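Local coordinates for periplasmic binding protein/LacI transcriptional regulator (Clostridium phytofermentans, PDB 3BRS), which probably binds a sugar in the cleft between its two lobes, as solute-binding components of sugar transporters do, at residues Ile91-Ile96 with Gln102-Ile107; Glu46-Tyr51 with Asn198-Thr203; Lys163-Tyr168 with Pro189-Met194; Phe247-Leu252 with Leu270-Ala275; Lys34-Lys39 with Lys256-Leu261. One frame throughout, in Å; residues are numbered along the deposited sequence.

Contacts 1, 4 and 5 belong to the lobe built on the six-stranded parallel sheet, their centres 15 to 16 Å apart and each touching the other two; contacts 4 and 5 share helix 246-262. Contact 3 lies in the other lobe, on the mixed sheet, with its centre 45 Å from that of contact 5. Contact 2 joins the lobes, and its helix 199-211 directly follows strand 191-196 of contact 3. Along the chain contact 5 opens first, then contact 2; contacts 1 and 3 form before contact 2 closes, and contacts 4 and 5 interleave at the end. Two lobes reached by repeated chain crossings are consistent with a sugar-binding protein of this family.

Contact 1. Residues Ile91-Ile96 with Gln102-Ile107; sequences IKLIVI and QDIADI
The carboxylate of Asp106 is the flat group that meets strand 92-96. Leu93 N donates to Asp106 OD2 at 2.8 Å, approaching on the anti side and 31° out of the carboxylate plane, and the bond is fairly straight (162°). Lys92 CA rests 3.3 Å from the same OD2, while a water donates both to this oxygen and to Ile91 O. The return bond runs from Asp106 N to Leu93 O, 2.8 Å, with the donor in the carbonyl plane. With CG beside its own backbone N (chi1 -60°), Asp106 presents carboxylate and N-H to the same residue, occupying both main-chain polar groups of Leu93. One step further, Val95 N donates to Ile107 O at 2.8 Å, and the parallel bridge of Ile94 with Ile107 starts the pairing of strand 92-96 with strand 107-110 in the Rossmann-like sheet of this lobe. Apolar contacts complete the join: Val95 CG2 meets Ala105 CB at 3.8 Å, and Leu93 CD2 meets Ile104 CD1 at 4.0 Å. Chemically, the aspartate oxygen takes the place of a strand carbonyl where the incoming loop is not yet parallel; Lys92 NZ, 5.9 Å from Asp106 OD2, may add a modest electrostatic bias toward its charged form.

Contact 2. Residues Glu46-Tyr51 with Asn198-Thr203; sequences EKEEDY and NQYSAT
Glu48 and Asn198 are joined through a water, which donates to Glu48 OE2 at 2.6 Å and accepts from Asn198 ND2 at 2.9 Å. No direct hydrogen bond spans the two segments, so this bridge carries the polar part of the contact. The van der Waals part is a single approach: Glu48 OE2 comes to 3.4 Å from Tyr200 CE1, obliquely to the ring, the carboxylate and ring planes standing 89° apart. Glu48 reaches that far because its chain is extended beyond CG (chi2 -173°). The two segments come from different lobes of a type I periplasmic binding protein fold, 46-51 from the parallel-sheet lobe and 198-203 from the start of helix 199-211, so the contact spans the interlobe cleft, where ligands bind in this family. Hydrogen bonds from outside fix the carboxylate: Trp22 NE1 serves OE2 and Ser172 OG pairs with OE1. At the other end of the contact, Tyr200 OH is held by Asp16 OD1. The last group of interactions is helix capping. Asn198, at the N-cap of helix 199-211, accepts through OD1 from Ser201 N at 3.2 Å, a capping bond with the donor 37° out of the carbonyl plane; its ND2, turned to the water, also lies in plane at the edge of the Tyr200 ring.

Contact 3. Residues Lys163-Tyr168 with Pro189-Met194; sequences KIEAIY and PDISVM
Glu165 and Asp190 meet carboxylate to carboxylate at one end of a beta-alpha-beta crossover: strand 164-169 leads through helix 174-187 to strand 191-196, with strand 133-138 lying between the two in the mixed sheet. Here, at the end of the sheet, Glu165 CA and Ile191 CA are 7.5 Å apart, no backbone bond joins the segments, and side chains make the contact. The two acids cross at about a right angle, yet their carboxylate planes are only 16° apart. Glu165 sends CG anti to its backbone N (chi1 -156°) and bends at chi2, which swings the carboxylate over to Asp190. Asp190 holds CG between its backbone N and carbonyl carbon and points toward the glutamate. As a result Glu165 OE1 stands 2.8 Å from Asp190 OD1. Both atoms are acceptors, and a pair this close would be expected to raise the proton affinity of at least one acid. Lys133 probably offsets part of the charge: its NZ makes a long, weak ion pair with Glu165 OE2, and the Asp190 side chain also touches Lys133. Closer to the backbone of Glu165 the contact is apolar. Ile191, which packs on Leu185 of the crossover helix, brings its end back toward the glutamate stem, where Ile191 CD1 and Ile191 CG1 each lie 4.1 Å from Glu165 CB.

Contact 4. Residues Phe247-Leu252 with Leu270-Ala275; sequences FNIGYL and LDSGCA
Ser272 turns OG away from its own amide nitrogen (chi1 -172°), and Ile249 holds CG1 beside its own N (chi1 -71°), which sets the hydroxyl against the isoleucine stem. Ser272 OG approaches Ile249 CG1 to 3.1 Å, and Ser272 CB lies 3.5 Å from the same carbon. The end of the branch runs alongside: Ile249 CD1 is 3.7 Å from Ser272 OG. Asn248 adds a looser touch, its CB 4.1 Å from Ser272 OG. No hydrogen bond crosses between the segments; the contact is made by van der Waals approach of the buried serine to the helix. Ile249 also touches Leu25 and Thr111, while the backbone of Ser272 is bonded to that of Ala110. Just beyond, Gly273 takes a positive phi (87°) and redirects the chain from strand 269-271 toward strand 275-278 of the other sheet. Segment 270-275 is thus one of the three interlobe crossings characteristic of type I periplasmic binding proteins, packed through Ser272 against helix 246-262.

Contact 5. Residues Lys34-Lys39 with Lys256-Leu261; sequences KEYEIK and KALKLL
Leu258 divides its two methyls between Tyr36 and Ile38. Leu258 CD1 lies obliquely at the ring of Tyr36, 3.4 Å from Tyr36 CD2 and 3.6 Å from Tyr36 CG, and it also reaches Tyr36 CB at 3.8 Å, so the methyl sits near the root of the ring rather than at its hydroxyl end. Ile38 comes to the leucine tip to tip: Ile38 CD1 is 3.9 Å from Leu258 CG and 4.0 Å from Leu258 CD2. Both residues of segment 34-39 direct their side chains toward helix 246-262. Between them lies a Schellman motif at Glu37, whose positive phi (60°) turns the chain out of the helix and whose N bonds back to Lys34 O at 3.3 Å. The motif closes helix 20-36 and leads into strand 39-42, an edge of the parallel sheet in this Rossmann-like lobe, so the contact joins two helices that flank that sheet. Further out, Met8 of strand 7-11 touches both Ile38 and Leu258, and Tyr6 also packs on Leu258. Two further partners meet the tyrosine: its OH is hydrogen-bonded to Glu255 OE2, about one turn ahead of Leu258, and Glu35 CG lies 3.3 Å above one face of the Tyr36 ring, offset toward the rim.

Contact 1. Residues Ile91-Ile96 with Gln102-Ile107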
# COMPACT_ATOMS: atom_id res chain seq x y z
N ILE A 91 8.54 -7.69 23.02
CA ILE A 91 8.97 -7.45 21.60
C ILE A 91 8.69 -6.02 21.11
O ILE A 91 7.60 -5.44 21.34
CB ILE A 91 8.25 -8.49 20.65
CG1 ILE A 91 8.55 -9.92 21.12
CG2 ILE A 91 8.82 -8.38 19.26
CD1 ILE A 91 7.58 -10.98 20.58
N LYS A 92 9.67 -5.46 20.40
CA LYS A 92 9.55 -4.16 19.73
C LYS A 92 8.63 -4.28 18.50
O LYS A 92 8.72 -5.24 17.73
CB LYS A 92 10.98 -3.76 19.27
CG LYS A 92 12.00 -3.53 20.38
CD LYS A 92 11.73 -2.19 21.06
CE LYS A 92 11.49 -2.30 22.55
NZ LYS A 92 12.75 -2.56 23.26
N LEU A 93 7.73 -3.32 18.29
CA LEU A 93 6.91 -3.32 17.12
C LEU A 93 7.31 -2.15 16.23
O LEU A 93 7.16 -1.00 16.64
CB LEU A 93 5.43 -3.20 17.51
CG LEU A 93 4.39 -3.12 16.41
CD1 LEU A 93 4.50 -4.28 15.38
CD2 LEU A 93 3.07 -3.14 17.08
N ILE A 94 7.77 -2.44 15.02
CA ILE A 94 7.81 -1.47 13.89
C ILE A 94 6.64 -1.68 12.97
O ILE A 94 6.38 -2.80 12.49
CB ILE A 94 9.12 -1.62 13.01
CG1 ILE A 94 10.30 -1.58 13.86
CG2 ILE A 94 9.28 -0.53 11.85
CD1 ILE A 94 10.20 -0.53 14.88
N VAL A 95 5.86 -0.63 12.74
CA VAL A 95 4.85 -0.75 11.70
C VAL A 95 5.44 -0.29 10.35
O VAL A 95 6.02 0.75 10.29
CB VAL A 95 3.58 -0.12 12.03
CG1 VAL A 95 2.79 0.09 10.73
CG2 VAL A 95 2.79 -1.04 13.03
N ILE A 96 5.37 -1.14 9.31
CA ILE A 96 5.82 -0.75 7.98
C ILE A 96 4.62 -0.65 6.96
O ILE A 96 3.68 -1.45 6.98
CB ILE A 96 6.78 -1.78 7.48
CG1 ILE A 96 6.18 -3.15 7.75
CG2 ILE A 96 8.23 -1.52 8.03
CD1 ILE A 96 6.76 -4.25 6.85
N GLN A 102 -5.08 1.81 16.47
CA GLN A 102 -4.60 1.78 17.86
C GLN A 102 -3.12 2.19 17.88
O GLN A 102 -2.33 1.76 17.03
CB GLN A 102 -4.82 0.41 18.53
CG GLN A 102 -6.36 -0.02 18.53
CD GLN A 102 -6.75 -0.80 17.24
OE1 GLN A 102 -6.02 -0.79 16.20
NE2 GLN A 102 -7.88 -1.48 17.31
N ASP A 103 -2.75 3.02 18.85
CA ASP A 103 -1.44 3.63 18.80
C ASP A 103 -0.38 2.77 19.47
O ASP A 103 0.21 3.17 20.48
CB ASP A 103 -1.45 5.01 19.45
CG ASP A 103 -0.11 5.69 19.33
OD1 ASP A 103 0.46 5.61 18.21
OD2 ASP A 103 0.37 6.24 20.35
N ILE A 104 -0.12 1.59 18.91
CA ILE A 104 0.85 0.71 19.54
C ILE A 104 2.21 0.59 18.90
O ILE A 104 3.12 0.01 19.53
CB ILE A 104 0.24 -0.66 19.89
CG1 ILE A 104 -0.19 -1.37 18.59
CG2 ILE A 104 -0.93 -0.49 20.95
CD1 ILE A 104 -0.51 -2.85 18.73
N ALA A 105 2.42 1.15 17.69
CA ALA A 105 3.75 1.06 17.05
C ALA A 105 4.78 1.77 17.83
O ALA A 105 4.53 2.90 18.24
CB ALA A 105 3.76 1.62 15.62
N ASP A 106 5.94 1.18 17.97
CA ASP A 106 7.12 1.88 18.52
C ASP A 106 7.64 2.86 17.46
O ASP A 106 7.92 3.99 17.78
CB ASP A 106 8.22 0.91 19.01
CG ASP A 106 7.75 -0.01 20.12
OD1 ASP A 106 7.10 0.47 21.06
OD2 ASP A 106 7.99 -1.22 20.05
N ILE A 107 7.73 2.44 16.22
CA ILE A 107 7.93 3.37 15.09
C ILE A 107 7.07 2.94 13.88
O ILE A 107 6.78 1.78 13.73
CB ILE A 107 9.44 3.71 14.79
CG1 ILE A 107 9.58 4.29 13.39
CG2 ILE A 107 10.33 2.54 15.01
CD1 ILE A 107 10.92 4.56 12.98
O HOH W 1 5.66 -2.97 21.57

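Contact 2. Residues Glu46-Tyr51 with Asn198-Thr203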
# COMPACT_ATOMS: atom_id res chain seq x y z
N GLU A 46 -1.30 -15.66 2.32
CA GLU A 46 -1.26 -15.78 0.88
C GLU A 46 -1.98 -14.70 0.19
O GLU A 46 -1.72 -14.44 -0.95
CB GLU A 46 -1.64 -17.19 0.38
CG GLU A 46 -0.63 -18.25 0.84
CD GLU A 46 -1.04 -19.62 0.41
OE1 GLU A 46 -2.24 -19.97 0.60
OE2 GLU A 46 -0.19 -20.36 -0.13
N LYS A 47 -2.84 -14.00 0.91
CA LYS A 47 -3.62 -12.89 0.36
C LYS A 47 -3.55 -11.71 1.26
O LYS A 47 -3.78 -11.88 2.46
CB LYS A 47 -5.08 -13.33 0.36
CG LYS A 47 -5.29 -14.55 -0.51
CD LYS A 47 -6.43 -14.36 -1.37
CE LYS A 47 -7.55 -15.14 -0.86
NZ LYS A 47 -7.47 -16.44 -1.62
N GLU A 48 -3.47 -10.50 0.70
CA GLU A 48 -3.47 -9.21 1.45
C GLU A 48 -4.55 -8.98 2.47
O GLU A 48 -4.37 -8.25 3.52
CB GLU A 48 -3.43 -8.03 0.50
CG GLU A 48 -2.02 -7.58 0.22
CD GLU A 48 -1.93 -6.29 -0.61
OE1 GLU A 48 -2.82 -5.42 -0.50
OE2 GLU A 48 -0.90 -6.08 -1.33
N GLU A 49 -5.73 -9.48 2.14
CA GLU A 49 -6.89 -9.18 2.98
C GLU A 49 -7.11 -10.20 4.04
O GLU A 49 -8.04 -10.08 4.84
CB GLU A 49 -8.18 -9.03 2.15
CG GLU A 49 -8.77 -10.33 1.63
CD GLU A 49 -8.21 -10.76 0.29
OE1 GLU A 49 -9.01 -11.36 -0.48
OE2 GLU A 49 -7.00 -10.50 -0.03
N ASP A 50 -6.29 -11.26 4.08
CA ASP A 50 -6.56 -12.32 5.05
C ASP A 50 -6.06 -11.92 6.45
O ASP A 50 -5.15 -12.48 7.04
CB ASP A 50 -5.94 -13.61 4.52
CG ASP A 50 -6.49 -14.82 5.19
OD1 ASP A 50 -7.31 -14.71 6.13
OD2 ASP A 50 -6.11 -15.94 4.77
N TYR A 51 -6.68 -10.94 7.06
CA TYR A 51 -6.17 -10.54 8.40
C TYR A 51 -6.27 -11.66 9.47
O TYR A 51 -5.55 -11.60 10.48
CB TYR A 51 -6.81 -9.16 8.91
CG TYR A 51 -8.22 -9.31 9.45
CD1 TYR A 51 -8.44 -9.82 10.76
CD2 TYR A 51 -9.33 -9.03 8.66
CE1 TYR A 51 -9.74 -10.02 11.32
CE2 TYR A 51 -10.65 -9.27 9.20
CZ TYR A 51 -10.81 -9.74 10.52
OH TYR A 51 -12.02 -9.94 11.11
N ASN A 198 -3.59 1.00 -6.07
CA ASN A 198 -2.36 0.24 -5.86
C ASN A 198 -1.96 -0.53 -7.11
O ASN A 198 -2.67 -0.48 -8.08
CB ASN A 198 -2.46 -0.63 -4.60
CG ASN A 198 -3.17 -1.94 -4.84
OD1 ASN A 198 -4.10 -2.05 -5.67
ND2 ASN A 198 -2.76 -2.94 -4.09
N GLN A 199 -0.90 -1.31 -7.11
CA GLN A 199 -0.52 -1.95 -8.38
C GLN A 199 -1.54 -2.96 -8.94
O GLN A 199 -1.87 -2.91 -10.13
CB GLN A 199 0.85 -2.56 -8.23
CG GLN A 199 1.45 -3.19 -9.44
CD GLN A 199 2.57 -4.14 -9.02
OE1 GLN A 199 3.15 -4.01 -7.92
NE2 GLN A 199 2.88 -5.10 -9.88
N TYR A 200 -2.04 -3.88 -8.09
CA TYR A 200 -3.12 -4.81 -8.46
C TYR A 200 -4.26 -4.17 -9.16
O TYR A 200 -4.77 -4.71 -10.14
CB TYR A 200 -3.67 -5.56 -7.20
CG TYR A 200 -2.61 -6.40 -6.50
CD1 TYR A 200 -1.88 -5.88 -5.44
CD2 TYR A 200 -2.35 -7.68 -6.92
CE1 TYR A 200 -0.91 -6.65 -4.71
CE2 TYR A 200 -1.38 -8.48 -6.25
CZ TYR A 200 -0.69 -7.98 -5.12
OH TYR A 200 0.26 -8.78 -4.47
N SER A 201 -4.73 -3.08 -8.59
CA SER A 201 -5.88 -2.31 -9.04
C SER A 201 -5.56 -1.73 -10.34
O SER A 201 -6.35 -1.81 -11.25
CB SER A 201 -6.11 -1.10 -8.10
OG SER A 201 -6.81 -1.38 -6.89
N ALA A 202 -4.41 -1.03 -10.45
CA ALA A 202 -4.03 -0.38 -11.73
C ALA A 202 -3.80 -1.31 -12.81
O ALA A 202 -4.28 -1.09 -13.87
CB ALA A 202 -2.79 0.51 -11.57
N THR A 203 -3.01 -2.37 -12.58
CA THR A 203 -2.76 -3.35 -13.60
C THR A 203 -4.05 -3.99 -14.13
O THR A 203 -4.16 -4.15 -15.29
CB THR A 203 -1.95 -4.49 -13.05
OG1 THR A 203 -0.77 -3.97 -12.42
CG2 THR A 203 -1.53 -5.44 -14.17
O HOH W 2 -0.85 -3.61 -2.05

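Contact 3. Residues Lys163-Tyr168 with Pro189-Met194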
# COMPACT_ATOMS: atom_id res chain seq x y z
N LYS A 163 -17.55 13.95 -9.03
CA LYS A 163 -17.39 13.35 -10.32
C LYS A 163 -17.01 11.84 -10.21
O LYS A 163 -17.15 11.11 -11.17
CB LYS A 163 -16.38 14.15 -11.16
CG LYS A 163 -16.98 15.41 -11.77
CD LYS A 163 -15.99 16.09 -12.71
CE LYS A 163 -16.70 17.07 -13.66
NZ LYS A 163 -16.32 16.88 -15.12
N ILE A 164 -16.54 11.37 -9.05
CA ILE A 164 -16.36 9.94 -8.84
C ILE A 164 -17.69 9.24 -8.95
O ILE A 164 -18.61 9.47 -8.15
CB ILE A 164 -15.76 9.65 -7.45
CG1 ILE A 164 -14.47 10.42 -7.29
CG2 ILE A 164 -15.61 8.11 -7.24
CD1 ILE A 164 -13.75 10.13 -5.93
N GLU A 165 -17.77 8.35 -9.93
CA GLU A 165 -18.98 7.64 -10.25
C GLU A 165 -19.19 6.48 -9.32
O GLU A 165 -20.31 6.17 -8.84
CB GLU A 165 -18.82 7.10 -11.65
CG GLU A 165 -20.08 6.88 -12.31
CD GLU A 165 -20.63 8.09 -13.00
OE1 GLU A 165 -19.98 8.57 -13.95
OE2 GLU A 165 -21.76 8.47 -12.65
N ALA A 166 -18.08 5.82 -9.08
CA ALA A 166 -18.09 4.63 -8.29
C ALA A 166 -16.70 4.22 -7.82
O ALA A 166 -15.65 4.48 -8.51
CB ALA A 166 -18.78 3.50 -9.05
N ILE A 167 -16.72 3.56 -6.68
CA ILE A 167 -15.50 2.95 -6.14
C ILE A 167 -15.64 1.49 -5.97
O ILE A 167 -16.50 1.03 -5.21
CB ILE A 167 -14.96 3.56 -4.81
CG1 ILE A 167 -14.99 5.08 -4.93
CG2 ILE A 167 -13.50 3.05 -4.60
CD1 ILE A 167 -14.29 5.88 -3.88
N TYR A 168 -14.81 0.76 -6.67
CA TYR A 168 -14.85 -0.76 -6.64
C TYR A 168 -13.63 -1.25 -5.84
O TYR A 168 -12.50 -0.79 -6.09
CB TYR A 168 -14.84 -1.33 -8.06
CG TYR A 168 -14.89 -2.84 -8.13
CD1 TYR A 168 -13.71 -3.59 -8.10
CD2 TYR A 168 -16.11 -3.54 -8.19
CE1 TYR A 168 -13.71 -4.99 -8.12
CE2 TYR A 168 -16.12 -5.00 -8.20
CZ TYR A 168 -14.92 -5.71 -8.16
OH TYR A 168 -14.88 -7.16 -8.20
N PRO A 189 -20.67 4.84 -19.10
CA PRO A 189 -19.97 5.27 -20.32
C PRO A 189 -19.44 6.70 -20.27
O PRO A 189 -18.61 7.11 -21.11
CB PRO A 189 -21.04 5.09 -21.43
CG PRO A 189 -22.38 5.18 -20.68
CD PRO A 189 -22.09 4.54 -19.33
N ASP A 190 -19.91 7.48 -19.30
CA ASP A 190 -19.30 8.78 -19.05
C ASP A 190 -17.95 8.80 -18.34
O ASP A 190 -17.34 9.86 -18.25
CB ASP A 190 -20.27 9.78 -18.38
CG ASP A 190 -20.94 9.23 -17.15
OD1 ASP A 190 -20.62 8.13 -16.64
OD2 ASP A 190 -21.83 9.95 -16.69
N ILE A 191 -17.42 7.67 -17.89
CA ILE A 191 -16.09 7.68 -17.22
C ILE A 191 -14.97 7.88 -18.28
O ILE A 191 -14.85 7.15 -19.23
CB ILE A 191 -15.88 6.38 -16.43
CG1 ILE A 191 -16.70 6.36 -15.10
CG2 ILE A 191 -14.43 6.09 -16.23
CD1 ILE A 191 -16.85 4.96 -14.49
N SER A 192 -14.14 8.89 -18.11
CA SER A 192 -13.08 9.20 -19.03
C SER A 192 -11.73 9.07 -18.31
O SER A 192 -10.68 9.29 -18.93
CB SER A 192 -13.23 10.67 -19.42
OG SER A 192 -13.11 11.46 -18.22
N VAL A 193 -11.76 8.79 -17.00
CA VAL A 193 -10.56 8.61 -16.17
C VAL A 193 -10.85 7.49 -15.19
O VAL A 193 -11.81 7.58 -14.42
CB VAL A 193 -10.13 9.87 -15.32
CG1 VAL A 193 -8.75 9.64 -14.74
CG2 VAL A 193 -10.01 11.16 -16.12
N MET A 194 -10.04 6.45 -15.26
CA MET A 194 -9.95 5.46 -14.22
C MET A 194 -8.79 5.66 -13.21
O MET A 194 -7.63 6.02 -13.57
CB MET A 194 -9.91 4.04 -14.85
CG MET A 194 -11.23 3.70 -15.52
SD MET A 194 -12.60 3.10 -14.36
CE MET A 194 -11.79 2.12 -13.16

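Contact 4. Residues Phe247-Leu252 with Leu270-Ala275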
# COMPACT_ATOMS: atom_id res chain seq x y z
N PHE A 247 11.76 -0.07 -1.19
CA PHE A 247 13.08 -0.50 -0.74
C PHE A 247 13.42 0.23 0.59
O PHE A 247 13.79 -0.41 1.61
CB PHE A 247 14.14 -0.21 -1.84
CG PHE A 247 15.44 -0.83 -1.55
CD1 PHE A 247 16.39 -0.14 -0.79
CD2 PHE A 247 15.71 -2.16 -1.96
CE1 PHE A 247 17.64 -0.77 -0.46
CE2 PHE A 247 16.95 -2.79 -1.63
CZ PHE A 247 17.90 -2.09 -0.89
N ASN A 248 13.22 1.56 0.59
CA ASN A 248 13.45 2.33 1.79
C ASN A 248 12.55 2.01 2.96
O ASN A 248 13.01 2.10 4.09
CB ASN A 248 13.38 3.77 1.49
CG ASN A 248 14.62 4.20 0.73
OD1 ASN A 248 14.62 5.18 0.00
ND2 ASN A 248 15.68 3.41 0.86
N ILE A 249 11.27 1.71 2.71
CA ILE A 249 10.42 1.26 3.84
C ILE A 249 11.00 0.08 4.57
O ILE A 249 10.98 0.05 5.84
CB ILE A 249 8.98 0.92 3.42
CG1 ILE A 249 8.27 2.22 3.09
CG2 ILE A 249 8.16 0.23 4.63
CD1 ILE A 249 7.09 2.10 2.06
N GLY A 250 11.47 -0.92 3.81
CA GLY A 250 12.01 -2.14 4.43
C GLY A 250 13.37 -1.92 5.07
O GLY A 250 13.64 -2.42 6.15
N TYR A 251 14.25 -1.21 4.36
CA TYR A 251 15.54 -0.90 4.82
C TYR A 251 15.45 -0.18 6.19
O TYR A 251 15.97 -0.65 7.22
CB TYR A 251 16.32 -0.12 3.69
CG TYR A 251 17.76 0.07 4.06
CD1 TYR A 251 18.15 1.01 5.00
CD2 TYR A 251 18.73 -0.77 3.52
CE1 TYR A 251 19.51 1.11 5.42
CE2 TYR A 251 20.08 -0.70 3.92
CZ TYR A 251 20.47 0.24 4.85
OH TYR A 251 21.82 0.27 5.17
N LEU A 252 14.75 0.94 6.22
CA LEU A 252 14.64 1.76 7.40
C LEU A 252 13.97 1.03 8.55
O LEU A 252 14.30 1.27 9.70
CB LEU A 252 13.82 3.07 7.11
CG LEU A 252 14.30 3.98 5.94
CD1 LEU A 252 13.39 5.23 5.68
CD2 LEU A 252 15.77 4.40 6.01
N LEU A 270 8.34 8.05 10.44
CA LEU A 270 9.31 8.37 9.35
C LEU A 270 8.57 8.23 8.02
O LEU A 270 7.80 7.29 7.82
CB LEU A 270 10.46 7.39 9.34
CG LEU A 270 11.45 7.41 10.49
CD1 LEU A 270 12.20 6.07 10.48
CD2 LEU A 270 12.45 8.56 10.35
N ASP A 271 8.76 9.20 7.15
CA ASP A 271 8.01 9.36 5.91
C ASP A 271 8.93 8.81 4.87
O ASP A 271 10.03 9.33 4.72
CB ASP A 271 7.81 10.84 5.60
CG ASP A 271 6.74 11.07 4.57
OD1 ASP A 271 6.95 11.88 3.63
OD2 ASP A 271 5.67 10.45 4.72
N SER A 272 8.46 7.80 4.13
CA SER A 272 9.29 7.09 3.19
C SER A 272 9.41 7.91 1.92
O SER A 272 10.38 7.76 1.16
CB SER A 272 8.67 5.72 2.89
OG SER A 272 9.53 4.91 2.12
N GLY A 273 8.44 8.76 1.63
CA GLY A 273 8.58 9.58 0.41
C GLY A 273 8.04 8.88 -0.84
O GLY A 273 8.06 7.65 -0.93
N CYS A 274 7.52 9.66 -1.79
CA CYS A 274 6.96 9.15 -3.09
C CYS A 274 7.13 10.24 -4.16
O CYS A 274 7.48 11.35 -3.80
CB CYS A 274 5.49 8.75 -2.92
SG CYS A 274 4.53 10.19 -2.60
N ALA A 275 7.00 9.92 -5.45
CA ALA A 275 7.07 10.92 -6.52
C ALA A 275 5.94 10.78 -7.54
O ALA A 275 5.46 9.69 -7.78
CB ALA A 275 8.43 10.87 -7.25

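Contact 5. Residues Lys34-Lys39 with Lys256-Leu261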
# COMPACT_ATOMS: atom_id res chain seq x y z
N LYS A 34 21.47 -7.87 6.19
CA LYS A 34 22.80 -8.19 5.67
C LYS A 34 23.79 -7.18 6.25
O LYS A 34 24.79 -7.54 6.83
CB LYS A 34 22.80 -8.15 4.13
CG LYS A 34 24.18 -8.04 3.43
CD LYS A 34 24.02 -8.59 2.00
CE LYS A 34 25.23 -8.32 1.12
NZ LYS A 34 25.35 -9.41 0.09
N GLU A 35 23.47 -5.91 6.11
CA GLU A 35 24.43 -4.83 6.39
C GLU A 35 24.71 -4.76 7.87
O GLU A 35 25.81 -4.39 8.29
CB GLU A 35 23.86 -3.51 5.86
CG GLU A 35 24.20 -2.22 6.64
CD GLU A 35 25.54 -1.61 6.26
OE1 GLU A 35 26.21 -2.12 5.31
OE2 GLU A 35 25.93 -0.60 6.92
N TYR A 36 23.69 -5.10 8.66
CA TYR A 36 23.79 -5.07 10.11
C TYR A 36 23.93 -6.44 10.81
O TYR A 36 23.95 -6.50 12.05
CB TYR A 36 22.63 -4.28 10.68
CG TYR A 36 22.66 -2.80 10.29
CD1 TYR A 36 21.91 -2.34 9.22
CD2 TYR A 36 23.43 -1.87 11.00
CE1 TYR A 36 21.92 -0.98 8.86
CE2 TYR A 36 23.44 -0.52 10.65
CZ TYR A 36 22.67 -0.10 9.59
OH TYR A 36 22.66 1.22 9.23
N GLU A 37 24.06 -7.54 10.04
CA GLU A 37 24.23 -8.87 10.64
C GLU A 37 23.02 -9.23 11.54
O GLU A 37 23.17 -9.47 12.76
CB GLU A 37 25.50 -8.89 11.49
CG GLU A 37 26.80 -8.65 10.73
CD GLU A 37 27.94 -9.54 11.23
OE1 GLU A 37 28.00 -9.87 12.45
OE2 GLU A 37 28.79 -9.91 10.38
N ILE A 38 21.83 -9.27 10.95
CA ILE A 38 20.61 -9.45 11.71
C ILE A 38 20.04 -10.80 11.29
O ILE A 38 20.10 -11.15 10.12
CB ILE A 38 19.58 -8.25 11.48
CG1 ILE A 38 19.94 -7.02 12.34
CG2 ILE A 38 18.19 -8.66 11.89
CD1 ILE A 38 19.57 -5.63 11.84
N LYS A 39 19.49 -11.57 12.21
CA LYS A 39 18.73 -12.72 11.78
C LYS A 39 17.29 -12.28 11.45
O LYS A 39 16.62 -11.83 12.33
CB LYS A 39 18.75 -13.84 12.82
CG LYS A 39 17.82 -14.99 12.51
CD LYS A 39 18.16 -16.26 13.30
CE LYS A 39 16.95 -17.22 13.36
NZ LYS A 39 16.75 -17.86 14.73
N LYS A 256 16.22 1.06 11.89
CA LYS A 256 15.77 1.90 12.98
C LYS A 256 15.17 1.05 14.10
O LYS A 256 15.01 1.53 15.21
CB LYS A 256 14.69 2.89 12.52
CG LYS A 256 15.12 3.94 11.47
CD LYS A 256 16.21 4.85 11.99
CE LYS A 256 16.39 6.09 11.08
NZ LYS A 256 17.48 5.90 10.10
N ALA A 257 14.82 -0.19 13.80
CA ALA A 257 14.48 -1.19 14.85
C ALA A 257 15.72 -1.35 15.72
O ALA A 257 15.62 -1.66 16.92
CB ALA A 257 14.15 -2.53 14.24
N LEU A 258 16.86 -1.11 15.08
CA LEU A 258 18.13 -1.18 15.74
C LEU A 258 18.30 -0.09 16.81
O LEU A 258 18.80 -0.33 17.89
CB LEU A 258 19.26 -1.13 14.73
CG LEU A 258 19.75 -2.46 14.13
CD1 LEU A 258 21.19 -2.26 13.58
CD2 LEU A 258 19.70 -3.54 15.20
N LYS A 259 17.81 1.11 16.51
CA LYS A 259 17.90 2.19 17.45
C LYS A 259 17.12 1.84 18.68
O LYS A 259 17.64 1.96 19.79
CB LYS A 259 17.43 3.48 16.83
CG LYS A 259 18.29 3.79 15.63
CD LYS A 259 18.67 5.21 15.59
CE LYS A 259 19.88 5.39 14.72
NZ LYS A 259 20.78 6.34 15.43
N LEU A 260 15.92 1.31 18.51
CA LEU A 260 15.08 1.00 19.67
C LEU A 260 15.74 0.01 20.61
O LEU A 260 15.65 0.15 21.81
CB LEU A 260 13.76 0.38 19.25
CG LEU A 260 12.91 1.09 18.22
CD1 LEU A 260 11.77 0.15 17.78
CD2 LEU A 260 12.37 2.40 18.87
N LEU A 261 16.31 -1.04 20.03
CA LEU A 261 16.97 -2.08 20.81
C LEU A 261 18.22 -1.53 21.50
O LEU A 261 18.57 -2.01 22.56
CB LEU A 261 17.38 -3.21 19.88
CG LEU A 261 16.73 -4.58 19.74
CD1 LEU A 261 15.29 -4.86 20.23
CD2 LEU A 261 16.87 -4.76 18.32